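Local coordinates for protein monosaccharide-transporting ATPase (Actinobacillus succinogenes, PDB 5DTE) that probably binds sugars in the periplasm for an ABC transporter, and holds D-allose between its two lobes in this structure, at residues 27-32 with 85-90; 273-278 with 296-301. All coordinates share one frame; numbering follows the deposited sequence.

The chain starts in the first lobe with strand 28-33. It then runs through helix 39-54, strand 58-63 and helix 70-82 before returning. Contact 1 (27-32 with 85-90) closes this loop by pairing two neighbouring parallel strands. Contact 2 opens much later, on helix 272-287. It closes a shorter loop when the chain comes back at 296-301. The two loops follow one another in series and neither encloses the other. Their centres lie about 18 Å apart, yet both reach the same six-stranded sheet. Contact 1 builds it near one edge. Contact 2 packs helix 272-287 on edge strand 295-297 and on the crossover that follows.

Contact 1. Residues 27-32 with 85-90; sequences PQIALL and VDAIIV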
ATOM      1  N   PRO A  27      -6.427   7.189 -27.154  1.00 46.31           N
ATOM      2  CA  PRO A  27      -7.041   6.179 -26.286  1.00 39.19           C
ATOM      3  C   PRO A  27      -7.441   6.746 -24.937  1.00 42.04           C
ATOM      4  O   PRO A  27      -6.684   7.528 -24.366  1.00 52.91           O
ATOM      5  CB  PRO A  27      -5.937   5.129 -26.124  1.00 38.45           C
ATOM      6  CG  PRO A  27      -4.962   5.399 -27.202  1.00 40.33           C
ATOM      7  CD  PRO A  27      -5.019   6.871 -27.436  1.00 49.05           C
ATOM      8  N   GLN A  28      -8.606   6.339 -24.442  1.00 42.12           N
ATOM      9  CA  GLN A  28      -9.212   6.902 -23.231  1.00 41.75           C
ATOM     10  C   GLN A  28      -9.242   5.875 -22.096  1.00 39.08           C
ATOM     11  O   GLN A  28      -9.981   4.891 -22.172  1.00 40.91           O
ATOM     12  CB  GLN A  28     -10.625   7.403 -23.554  1.00 46.12           C
ATOM     13  CG  GLN A  28     -11.472   7.745 -22.351  1.00 48.90           C
ATOM     14  CD  GLN A  28     -12.820   8.330 -22.732  1.00 45.84           C
ATOM     15  OE1 GLN A  28     -13.868   7.712 -22.536  1.00 39.45           O
ATOM     16  NE2 GLN A  28     -12.795   9.531 -23.283  1.00 53.96           N
ATOM     17  N   ILE A  29      -8.423   6.095 -21.061  1.00 32.32           N
ATOM     18  CA  ILE A  29      -8.203   5.104 -19.995  1.00 27.11           C
ATOM     19  C   ILE A  29      -8.722   5.586 -18.647  1.00 23.83           C
ATOM     20  O   ILE A  29      -8.510   6.730 -18.288  1.00 18.20           O
ATOM     21  CB  ILE A  29      -6.705   4.754 -19.843  1.00 26.94           C
ATOM     22  CG1 ILE A  29      -6.223   3.965 -21.067  1.00 29.46           C
ATOM     23  CG2 ILE A  29      -6.468   3.953 -18.565  1.00 24.05           C
ATOM     24  CD1 ILE A  29      -4.968   3.161 -20.848  1.00 24.91           C
ATOM     25  N   ALA A  30      -9.412   4.724 -17.903  1.00 19.70           N
ATOM     26  CA  ALA A  30      -9.941   5.139 -16.614  1.00 13.75           C
ATOM     27  C   ALA A  30      -9.038   4.643 -15.488  1.00 23.32           C
ATOM     28  O   ALA A  30      -8.532   3.520 -15.523  1.00 25.73           O
ATOM     29  CB  ALA A  30     -11.376   4.644 -16.422  1.00  8.18           C
ATOM     30  N   LEU A  31      -8.825   5.515 -14.506  1.00 14.60           N
ATOM     31  CA  LEU A  31      -8.134   5.168 -13.279  1.00 14.61           C
ATOM     32  C   LEU A  31      -9.127   5.301 -12.129  1.00 19.85           C
ATOM     33  O   LEU A  31      -9.629   6.386 -11.859  1.00 24.53           O
ATOM     34  CB  LEU A  31      -6.926   6.070 -13.065  1.00 15.97           C
ATOM     35  CG  LEU A  31      -6.171   5.817 -11.765  1.00 29.82           C
ATOM     36  CD1 LEU A  31      -5.668   4.383 -11.753  1.00 35.25           C
ATOM     37  CD2 LEU A  31      -5.013   6.803 -11.584  1.00 37.78           C
ATOM     38  N   LEU A  32      -9.430   4.198 -11.463  1.00 18.30           N
ATOM     39  CA  LEU A  32     -10.483   4.208 -10.457  1.00 27.28           C
ATOM     40  C   LEU A  32      -9.931   3.859  -9.093  1.00 33.20           C
ATOM     41  O   LEU A  32      -9.497   2.735  -8.851  1.00 46.19           O
ATOM     42  CB  LEU A  32     -11.598   3.243 -10.849  1.00 29.62           C
ATOM     43  CG  LEU A  32     -12.247   3.660 -12.168  1.00 27.80           C
ATOM     44  CD1 LEU A  32     -13.301   2.667 -12.591  1.00 35.79           C
ATOM     45  CD2 LEU A  32     -12.839   5.050 -12.042  1.00 17.28           C
ATOM     46  N   VAL A  85     -15.019   2.715 -22.281  1.00 33.69           N
ATOM     47  CA  VAL A  85     -13.714   3.319 -22.164  1.00 36.57           C
ATOM     48  C   VAL A  85     -12.684   2.337 -22.790  1.00 24.00           C
ATOM     49  O   VAL A  85     -12.981   1.148 -22.980  1.00 26.66           O
ATOM     50  CB  VAL A  85     -13.455   3.648 -20.670  1.00 19.56           C
ATOM     51  CG1 VAL A  85     -12.986   2.422 -19.911  1.00 30.77           C
ATOM     52  CG2 VAL A  85     -12.526   4.820 -20.501  1.00 17.89           C
ATOM     53  N   ASP A  86     -11.497   2.815 -23.153  1.00 17.92           N
ATOM     54  CA  ASP A  86     -10.545   1.948 -23.865  1.00 26.82           C
ATOM     55  C   ASP A  86      -9.821   0.948 -22.942  1.00 24.13           C
ATOM     56  O   ASP A  86      -9.605  -0.213 -23.315  1.00 18.39           O
ATOM     57  CB  ASP A  86      -9.530   2.803 -24.627  1.00 34.45           C
ATOM     58  CG  ASP A  86     -10.164   3.575 -25.773  1.00 49.65           C
ATOM     59  OD1 ASP A  86     -10.883   2.957 -26.594  1.00 57.14           O
ATOM     60  OD2 ASP A  86      -9.951   4.802 -25.850  1.00 52.47           O
ATOM     61  N   ALA A  87      -9.445   1.408 -21.749  1.00 23.08           N
ATOM     62  CA  ALA A  87      -8.958   0.525 -20.684  1.00 28.19           C
ATOM     63  C   ALA A  87      -9.338   1.041 -19.287  1.00 27.93           C
ATOM     64  O   ALA A  87      -9.671   2.220 -19.107  1.00 23.06           O
ATOM     65  CB  ALA A  87      -7.448   0.352 -20.777  1.00 19.36           C
ATOM     66  N   ILE A  88      -9.280   0.147 -18.305  1.00 24.30           N
ATOM     67  CA  ILE A  88      -9.474   0.518 -16.909  1.00 25.63           C
ATOM     68  C   ILE A  88      -8.329   0.034 -15.996  1.00 19.55           C
ATOM     69  O   ILE A  88      -7.912  -1.122 -16.033  1.00 11.54           O
ATOM     70  CB  ILE A  88     -10.801  -0.035 -16.368  1.00 27.47           C
ATOM     71  CG1 ILE A  88     -11.912   0.126 -17.399  1.00 16.67           C
ATOM     72  CG2 ILE A  88     -11.172   0.655 -15.083  1.00 31.05           C
ATOM     73  CD1 ILE A  88     -13.157  -0.601 -17.015  1.00 14.03           C
ATOM     74  N   ILE A  89      -7.826   0.949 -15.182  1.00 17.29           N
ATOM     75  CA  ILE A  89      -6.911   0.621 -14.107  1.00 12.56           C
ATOM     76  C   ILE A  89      -7.653   0.835 -12.795  1.00 19.97           C
ATOM     77  O   ILE A  89      -8.073   1.953 -12.488  1.00 28.57           O
ATOM     78  CB  ILE A  89      -5.652   1.494 -14.146  1.00 13.39           C
ATOM     79  CG1 ILE A  89      -4.946   1.316 -15.488  1.00 16.48           C
ATOM     80  CG2 ILE A  89      -4.727   1.170 -12.969  1.00  6.17           C
ATOM     81  CD1 ILE A  89      -3.966   2.420 -15.829  1.00 10.42           C
ATOM     82  N   VAL A  90      -7.830  -0.228 -12.024  1.00 16.66           N
ATOM     83  CA  VAL A  90      -8.537  -0.106 -10.766  1.00 21.02           C
ATOM     84  C   VAL A  90      -7.702  -0.656  -9.607  1.00 35.11           C
ATOM     85  O   VAL A  90      -6.980  -1.652  -9.748  1.00 34.36           O
ATOM     86  CB  VAL A  90      -9.919  -0.813 -10.825  1.00 17.40           C
ATOM     87  CG1 VAL A  90      -9.773  -2.325 -10.786  1.00 12.34           C
ATOM     88  CG2 VAL A  90     -10.782  -0.354  -9.689  1.00  6.78           C
TER
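Ile89 gives the most surface to this contact and meets residues 27-32 through both backbone and side chain. Its N donates to Ala30 O at 2.7 Å, in a bond that is almost straight (179°). Its carbonyl O accepts from Leu32 N at 2.8 Å. The side chain splits between two neighbours. Ile89 CG2, anti to the backbone N, lies 3.6 Å from Leu31 CD1, while Ile89 CD1 reaches back to Ile29 CG2 at 4.0 Å. Ile29, Ala87, Leu31 and Ile89 share one face of the sheet, where helix 272-287 covers Ile29, Ala87 and Ile89.

Leu32 points to the other face. Its CB rests against Val90 CG2 at 3.9 Å, and its CD1 touches Ile88 CG2 at 3.8 Å. Met80 and Val77 of helix 70-82 pack on Leu32 from outside the pair. The two strands are parallel, and their short axes differ by 16°. They belong to the parallel sheet of the first lobe of a type I periplasmic binding protein, with the Rossmann-like strand order 2-1-3. Strand 58-63 takes the other edge of 28-32 and bonds to the backbones of Ile29 and Leu31.

Gln28 holds the start of the pairing. Its backbone O accepts from Asp86 N at 2.8 Å. Its N donates to the carboxylate oxygen OD2 of Asp86, although the modelled length is doubtful. The glutamine chain is extended, with CG anti to the backbone N (chi1 168°). It crosses Val85 at about a right angle, and Gln28 CG lies 3.6 Å from Val85 CG2.

Contact 2. Residues 273-278 with 296-301; sequences KKQVAI and YYVDPV
Lys274 reaches from the helix toward both Val298 and Tyr296. Its CG is anti to the backbone N and the chain stays extended until it bends at chi4 (64°). The extended part passes obliquely over Val298, whose CG2 lies 3.6 Å from Lys274 CE and about as close to CG and CD. The bend brings Lys274 NZ within 3.2 Å of Tyr296 OH, which it meets in a weak hydrogen bond. Lys274 is exposed to solvent.

One residue on, Gln275 is buried. Its CG approaches Val298 CG2 at 4.2 Å, a loose contact. Its amide turns to another task: NE2 donates to the backbone O of Gln270, a residue of the allose pocket. Gln275 also packs on Tyr40, another pocket residue, and its side chain is about 7 Å from the bound allose at the nearest atoms.

This helix follows strand 267-269 of the second lobe and packs against the first. Residues 296-301 run the other way, from strand 295-297 of the first lobe to strand 301-303, which pairs with 267-269. Such crossings between lobes form the hinge of type I sugar-binding proteins.

Ile278 comes one turn after Lys274. Its CG2 sits over one face of the Tyr296 ring, offset toward the rim, in a CH-pi contact 3.9 Å from the centroid and 20° off the normal. CG1 and CD1 of Ile278 lie nearer the phenol end, with Ile278 CD1 3.4 Å from Tyr296 OH. Val134 of strand 132-135 touches both Ile278 and Tyr296.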
ATOM      1  N   LYS A 273       4.653   5.517  -8.403  1.00 30.65           N
ATOM      2  CA  LYS A 273       4.604   6.080  -9.750  1.00 18.83           C
ATOM      3  C   LYS A 273       4.988   5.032 -10.771  1.00 23.93           C
ATOM      4  O   LYS A 273       4.370   4.961 -11.826  1.00 23.05           O
ATOM      5  CB  LYS A 273       5.522   7.290  -9.874  1.00 18.42           C
ATOM      6  CG  LYS A 273       5.355   8.300  -8.754  1.00 25.27           C
ATOM      7  CD  LYS A 273       5.268   9.707  -9.280  1.00 14.39           C
ATOM      8  CE  LYS A 273       5.143  10.712  -8.156  1.00 24.24           C
ATOM      9  NZ  LYS A 273       5.096  12.103  -8.694  1.00 29.88           N
ATOM     10  N   LYS A 274       6.007   4.224 -10.455  1.00 26.50           N
ATOM     11  CA  LYS A 274       6.444   3.126 -11.322  1.00 19.24           C
ATOM     12  C   LYS A 274       5.345   2.069 -11.461  1.00 29.09           C
ATOM     13  O   LYS A 274       5.089   1.553 -12.554  1.00 23.01           O
ATOM     14  CB  LYS A 274       7.713   2.488 -10.780  1.00 14.14           C
ATOM     15  CG  LYS A 274       8.250   1.327 -11.632  1.00 25.91           C
ATOM     16  CD  LYS A 274       9.582   0.780 -11.060  1.00 34.34           C
ATOM     17  CE  LYS A 274      10.018  -0.578 -11.647  1.00 27.00           C
ATOM     18  NZ  LYS A 274      10.322  -0.532 -13.088  1.00 16.25           N
ATOM     19  N   GLN A 275       4.700   1.755 -10.340  1.00 30.13           N
ATOM     20  CA  GLN A 275       3.552   0.861 -10.345  1.00 31.33           C
ATOM     21  C   GLN A 275       2.493   1.294 -11.357  1.00 35.54           C
ATOM     22  O   GLN A 275       2.226   0.599 -12.336  1.00 34.35           O
ATOM     23  CB  GLN A 275       2.916   0.802  -8.965  1.00 31.18           C
ATOM     24  CG  GLN A 275       3.654  -0.035  -7.956  1.00 33.43           C
ATOM     25  CD  GLN A 275       2.781  -0.377  -6.751  1.00 32.51           C
ATOM     26  OE1 GLN A 275       1.546  -0.393  -6.832  1.00 22.33           O
ATOM     27  NE2 GLN A 275       3.421  -0.656  -5.633  1.00 36.90           N
ATOM     28  N   VAL A 276       1.888   2.451 -11.112  1.00 35.93           N
ATOM     29  CA  VAL A 276       0.809   2.928 -11.963  1.00 28.41           C
ATOM     30  C   VAL A 276       1.323   3.227 -13.375  1.00 29.21           C
ATOM     31  O   VAL A 276       0.555   3.237 -14.327  1.00 28.54           O
ATOM     32  CB  VAL A 276       0.141   4.169 -11.360  1.00 19.88           C
ATOM     33  CG1 VAL A 276       1.120   5.328 -11.291  1.00 23.17           C
ATOM     34  CG2 VAL A 276      -1.118   4.538 -12.137  1.00 17.89           C
ATOM     35  N   ALA A 277       2.628   3.441 -13.518  1.00 28.26           N
ATOM     36  CA  ALA A 277       3.200   3.576 -14.849  1.00 17.19           C
ATOM     37  C   ALA A 277       3.141   2.232 -15.541  1.00 20.48           C
ATOM     38  O   ALA A 277       2.671   2.150 -16.671  1.00 34.11           O
ATOM     39  CB  ALA A 277       4.615   4.090 -14.797  1.00 14.06           C
ATOM     40  N   ILE A 278       3.591   1.175 -14.864  1.00 21.30           N
ATOM     41  CA  ILE A 278       3.475  -0.179 -15.426  1.00 18.23           C
ATOM     42  C   ILE A 278       2.009  -0.543 -15.687  1.00 15.34           C
ATOM     43  O   ILE A 278       1.704  -1.165 -16.696  1.00 21.70           O
ATOM     44  CB  ILE A 278       4.130  -1.257 -14.523  1.00 16.83           C
ATOM     45  CG1 ILE A 278       5.599  -1.450 -14.910  1.00 26.79           C
ATOM     46  CG2 ILE A 278       3.439  -2.596 -14.688  1.00 13.98           C
ATOM     47  CD1 ILE A 278       6.535  -0.327 -14.492  1.00 33.51           C
ATOM     48  N   TYR A 296       2.916  -8.572 -11.726  1.00 20.59           N
ATOM     49  CA  TYR A 296       4.145  -7.797 -11.845  1.00 16.29           C
ATOM     50  C   TYR A 296       4.347  -7.083 -10.510  1.00 23.75           C
ATOM     51  O   TYR A 296       3.525  -6.258 -10.078  1.00 33.02           O
ATOM     52  CB  TYR A 296       4.087  -6.825 -13.044  1.00 16.94           C
ATOM     53  CG  TYR A 296       5.234  -5.838 -13.172  1.00 28.82           C
ATOM     54  CD1 TYR A 296       6.228  -6.002 -14.143  1.00 21.63           C
ATOM     55  CD2 TYR A 296       5.318  -4.726 -12.326  1.00 43.31           C
ATOM     56  CE1 TYR A 296       7.283  -5.088 -14.255  1.00 16.63           C
ATOM     57  CE2 TYR A 296       6.356  -3.819 -12.424  1.00 40.88           C
ATOM     58  CZ  TYR A 296       7.332  -3.997 -13.387  1.00 37.54           C
ATOM     59  OH  TYR A 296       8.341  -3.063 -13.457  1.00 47.24           O
ATOM     60  N   TYR A 297       5.441  -7.459  -9.856  1.00 20.88           N
ATOM     61  CA  TYR A 297       5.892  -6.901  -8.591  1.00 16.00           C
ATOM     62  C   TYR A 297       7.058  -5.945  -8.827  1.00 22.89           C
ATOM     63  O   TYR A 297       8.150  -6.388  -9.184  1.00 16.95           O
ATOM     64  CB  TYR A 297       6.356  -8.005  -7.637  1.00 12.93           C
ATOM     65  CG  TYR A 297       5.289  -8.839  -6.962  1.00 12.62           C
ATOM     66  CD1 TYR A 297       4.131  -8.261  -6.467  1.00 16.60           C
ATOM     67  CD2 TYR A 297       5.458 -10.214  -6.802  1.00 13.17           C
ATOM     68  CE1 TYR A 297       3.158  -9.027  -5.835  1.00 16.16           C
ATOM     69  CE2 TYR A 297       4.489 -10.990  -6.182  1.00 20.17           C
ATOM     70  CZ  TYR A 297       3.340 -10.388  -5.701  1.00 20.95           C
ATOM     71  OH  TYR A 297       2.377 -11.140  -5.068  1.00 24.36           O
ATOM     72  N   VAL A 298       6.823  -4.647  -8.629  1.00 32.73           N
ATOM     73  CA  VAL A 298       7.893  -3.657  -8.585  1.00 34.11           C
ATOM     74  C   VAL A 298       8.812  -4.036  -7.425  1.00 37.81           C
ATOM     75  O   VAL A 298       8.356  -4.669  -6.459  1.00 32.64           O
ATOM     76  CB  VAL A 298       7.320  -2.216  -8.429  1.00 21.44           C
ATOM     77  CG1 VAL A 298       8.199  -1.348  -7.570  1.00 23.35           C
ATOM     78  CG2 VAL A 298       7.150  -1.579  -9.778  1.00 13.44           C
ATOM     79  N   ASP A 299      10.099  -3.703  -7.527  1.00 37.53           N
ATOM     80  CA  ASP A 299      11.031  -4.008  -6.438  1.00 41.99           C
ATOM     81  C   ASP A 299      11.218  -2.835  -5.477  1.00 24.16           C
ATOM     82  O   ASP A 299      11.845  -1.837  -5.816  1.00 15.44           O
ATOM     83  CB  ASP A 299      12.373  -4.470  -7.010  1.00 55.55           C
ATOM     84  CG  ASP A 299      12.262  -5.822  -7.701  1.00 74.26           C
ATOM     85  OD1 ASP A 299      11.543  -6.695  -7.164  1.00 82.09           O
ATOM     86  OD2 ASP A 299      12.875  -6.009  -8.775  1.00 79.36           O
ATOM     87  N   PRO A 300      10.678  -2.974  -4.257  1.00 20.89           N
ATOM     88  CA  PRO A 300      10.635  -1.904  -3.253  1.00 25.43           C
ATOM     89  C   PRO A 300      12.020  -1.501  -2.776  1.00 21.10           C
ATOM     90  O   PRO A 300      12.951  -2.287  -2.905  1.00 25.51           O
ATOM     91  CB  PRO A 300       9.835  -2.535  -2.113  1.00 23.26           C
ATOM     92  CG  PRO A 300      10.110  -3.994  -2.250  1.00 17.47           C
ATOM     93  CD  PRO A 300      10.168  -4.245  -3.719  1.00 12.50           C
ATOM     94  N   VAL A 301      12.149  -0.293  -2.237  1.00 20.33           N
ATOM     95  CA  VAL A 301      13.411   0.154  -1.663  1.00 23.16           C
ATOM     96  C   VAL A 301      13.236   0.277  -0.165  1.00 27.41           C
ATOM     97  O   VAL A 301      12.213   0.776   0.288  1.00 25.47           O
ATOM     98  CB  VAL A 301      13.876   1.526  -2.217  1.00 12.74           C
ATOM     99  CG1 VAL A 301      15.348   1.706  -1.988  1.00 12.95           C
ATOM    100  CG2 VAL A 301      13.556   1.660  -3.694  1.00 20.54           C
TER